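Beta-mannosidase (Hypocrea lixii, PDB 4UOJ) probably hydrolyses terminal beta-linked mannose residues from the non-reducing ends of mannosides, as a glycoside hydrolase of family 2. Local coordinates at residues A[887-892]-A[902-907]. Residues are numbered along the deposited sequence; the frame is centred on the assembly and turned at random.
Sequences TWLTHP and NAFVLR
The carbonyl oxygen of Phe904 is gripped twice by Thr887, whose backbone N reaches it at 2.9 Å and whose OG1 donates to it as well. Thr887 can do this because OG1 stands anti to its own carbonyl carbon (chi1 -48°), beside the backbone N; the same hydroxyl also bonds Ser884. Its CB meanwhile lies over a face of the Phe904 ring in a CH-pi contact, 4.1 Å from the centroid. Ala903 and Phe904 together face Thr887 in a G1 beta bulge, and the amides of both give weak bonds to Thr887 O. Ala903 takes the left-handed backbone conformation of the first bulge position, and its small CB packs against Trp888 CE3.

Beyond the bulge the Asn902 side chain imitates a strand backbone. Leu889 N gives Asn902 OD1 a 2.7 Å bond, and Asn902 ND2 returns one of 2.9 Å to Leu889 O, both on lone pairs in the carbonyl plane and nearly straight (167°). This amide lies nearly parallel to the Trp888 indole (planes 7° apart), over one face and offset toward the rim of its six-membered ring, with Asn902 ND2 3.5 Å from Trp888 CZ3. Were Asn902 an alanine, the Leu889 N-H and C=O would probably lose these mates and part of the indole face its cover. In this buried corner of the Ig-fold domain, beside helix 728-736, one primary amide thus satisfies both polar groups of Leu889 where backbone pairing with strand 904-906 no longer continues.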
loop_
_atom_site.group_PDB
_atom_site.type_symbol
_atom_site.label_atom_id
_atom_site.label_comp_id
_atom_site.label_asym_id
_atom_site.label_seq_id
_atom_site.Cartn_x
_atom_site.Cartn_y
_atom_site.Cartn_z
ATOM N N THR A 887 9.315 -7.769 -25.938
ATOM C CA THR A 887 8.603 -9.024 -26.189
ATOM C C THR A 887 7.552 -9.161 -25.096
ATOM O O THR A 887 7.869 -9.074 -23.903
ATOM C CB THR A 887 9.570 -10.200 -26.246
ATOM O OG1 THR A 887 10.666 -9.854 -27.096
ATOM C CG2 THR A 887 8.888 -11.473 -26.740
ATOM N N TRP A 888 6.288 -9.263 -25.516
ATOM C CA TRP A 888 5.170 -9.226 -24.606
ATOM C C TRP A 888 4.233 -10.410 -24.723
ATOM O O TRP A 888 3.627 -10.636 -25.772
ATOM C CB TRP A 888 4.429 -7.868 -24.742
ATOM C CG TRP A 888 3.282 -7.686 -23.793
ATOM C CD1 TRP A 888 1.964 -7.755 -24.087
ATOM C CD2 TRP A 888 3.369 -7.402 -22.388
ATOM N NE1 TRP A 888 1.214 -7.511 -22.959
ATOM C CE2 TRP A 888 2.052 -7.294 -21.902
ATOM C CE3 TRP A 888 4.443 -7.208 -21.491
ATOM C CZ2 TRP A 888 1.770 -7.035 -20.562
ATOM C CZ3 TRP A 888 4.166 -6.935 -20.174
ATOM C CH2 TRP A 888 2.846 -6.867 -19.711
ATOM N N LEU A 889 4.055 -11.100 -23.599
ATOM C CA LEU A 889 3.130 -12.213 -23.469
ATOM C C LEU A 889 1.847 -11.745 -22.815
ATOM O O LEU A 889 1.893 -11.099 -21.774
ATOM C CB LEU A 889 3.758 -13.356 -22.640
ATOM C CG LEU A 889 4.919 -14.093 -23.281
ATOM C CD1 LEU A 889 5.930 -14.487 -22.234
ATOM C CD2 LEU A 889 4.451 -15.300 -24.057
ATOM N N THR A 890 0.703 -12.069 -23.420
ATOM C CA THR A 890 -0.594 -11.690 -22.859
ATOM C C THR A 890 -1.381 -12.931 -22.500
ATOM O O THR A 890 -1.628 -13.768 -23.364
ATOM C CB THR A 890 -1.383 -10.822 -23.857
ATOM O OG1 THR A 890 -0.599 -9.684 -24.243
ATOM C CG2 THR A 890 -2.698 -10.335 -23.277
ATOM N N HIS A 891 -1.753 -13.079 -21.219
ATOM C CA HIS A 891 -2.604 -14.212 -20.804
ATOM C C HIS A 891 -4.065 -13.799 -21.055
ATOM O O HIS A 891 -4.385 -12.609 -20.951
ATOM C CB HIS A 891 -2.358 -14.640 -19.344
ATOM C CG HIS A 891 -2.750 -13.627 -18.312
ATOM N ND1 HIS A 891 -4.040 -13.544 -17.837
ATOM C CD2 HIS A 891 -2.002 -12.715 -17.651
ATOM C CE1 HIS A 891 -4.058 -12.589 -16.929
ATOM N NE2 HIS A 891 -2.844 -12.068 -16.788
ATOM N N PRO A 892 -4.951 -14.747 -21.431
ATOM C CA PRO A 892 -6.340 -14.358 -21.689
ATOM C C PRO A 892 -7.118 -14.071 -20.408
ATOM O O PRO A 892 -6.617 -14.286 -19.309
ATOM C CB PRO A 892 -6.904 -15.599 -22.374
ATOM C CG PRO A 892 -6.173 -16.723 -21.724
ATOM C CD PRO A 892 -4.767 -16.202 -21.597
ATOM N N ASN A 902 8.618 -10.754 -18.574
ATOM C CA ASN A 902 7.871 -10.150 -19.666
ATOM C C ASN A 902 8.527 -8.816 -20.032
ATOM O O ASN A 902 9.326 -8.294 -19.255
ATOM C CB ASN A 902 6.377 -9.976 -19.318
ATOM C CG ASN A 902 5.418 -10.358 -20.431
ATOM O OD1 ASN A 902 5.798 -10.569 -21.576
ATOM N ND2 ASN A 902 4.147 -10.436 -20.100
ATOM N N ALA A 903 8.187 -8.281 -21.213
ATOM C CA ALA A 903 8.741 -7.026 -21.738
ATOM C C ALA A 903 10.278 -7.077 -21.746
ATOM O O ALA A 903 10.948 -6.276 -21.113
ATOM C CB ALA A 903 8.204 -5.819 -20.953
ATOM N N PHE A 904 10.807 -8.086 -22.451
ATOM C CA PHE A 904 12.246 -8.375 -22.574
ATOM C C PHE A 904 12.744 -8.325 -24.022
ATOM O O PHE A 904 11.961 -8.363 -24.957
ATOM C CB PHE A 904 12.585 -9.742 -21.935
ATOM C CG PHE A 904 11.706 -10.879 -22.389
ATOM C CD1 PHE A 904 11.962 -11.543 -23.570
ATOM C CD2 PHE A 904 10.622 -11.299 -21.616
ATOM C CE1 PHE A 904 11.128 -12.589 -23.996
ATOM C CE2 PHE A 904 9.793 -12.340 -22.045
ATOM C CZ PHE A 904 10.040 -12.978 -23.238
ATOM N N VAL A 905 14.058 -8.251 -24.180
ATOM C CA VAL A 905 14.731 -8.269 -25.457
ATOM C C VAL A 905 15.038 -9.730 -25.793
ATOM O O VAL A 905 15.467 -10.478 -24.932
ATOM C CB VAL A 905 16.013 -7.372 -25.457
ATOM C CG1 VAL A 905 16.784 -7.481 -26.772
ATOM C CG2 VAL A 905 15.654 -5.913 -25.197
ATOM N N LEU A 906 14.800 -10.117 -27.046
ATOM C CA LEU A 906 15.122 -11.439 -27.590
ATOM C C LEU A 906 16.008 -11.296 -28.829
ATOM O O LEU A 906 15.649 -10.587 -29.768
ATOM C CB LEU A 906 13.852 -12.206 -27.990
ATOM C CG LEU A 906 13.265 -13.211 -27.016
ATOM C CD1 LEU A 906 12.152 -13.985 -27.685
ATOM C CD2 LEU A 906 14.296 -14.199 -26.543
ATOM N N ARG A 907 17.152 -11.978 -28.824
ATOM C CA ARG A 907 18.087 -12.038 -29.943
ATOM C C ARG A 907 17.686 -13.277 -30.742
ATOM O O ARG A 907 17.192 -14.219 -30.137
ATOM C CB ARG A 907 19.520 -12.177 -29.427
ATOM C CG ARG A 907 20.053 -10.939 -28.718
ATOM C CD ARG A 907 21.334 -11.214 -27.941
ATOM N NE ARG A 907 22.447 -11.471 -28.848
ATOM C CZ ARG A 907 23.704 -11.652 -28.472
ATOM N NH1 ARG A 907 24.023 -11.602 -27.187
ATOM N NH2 ARG A 907 24.645 -11.865 -29.383
#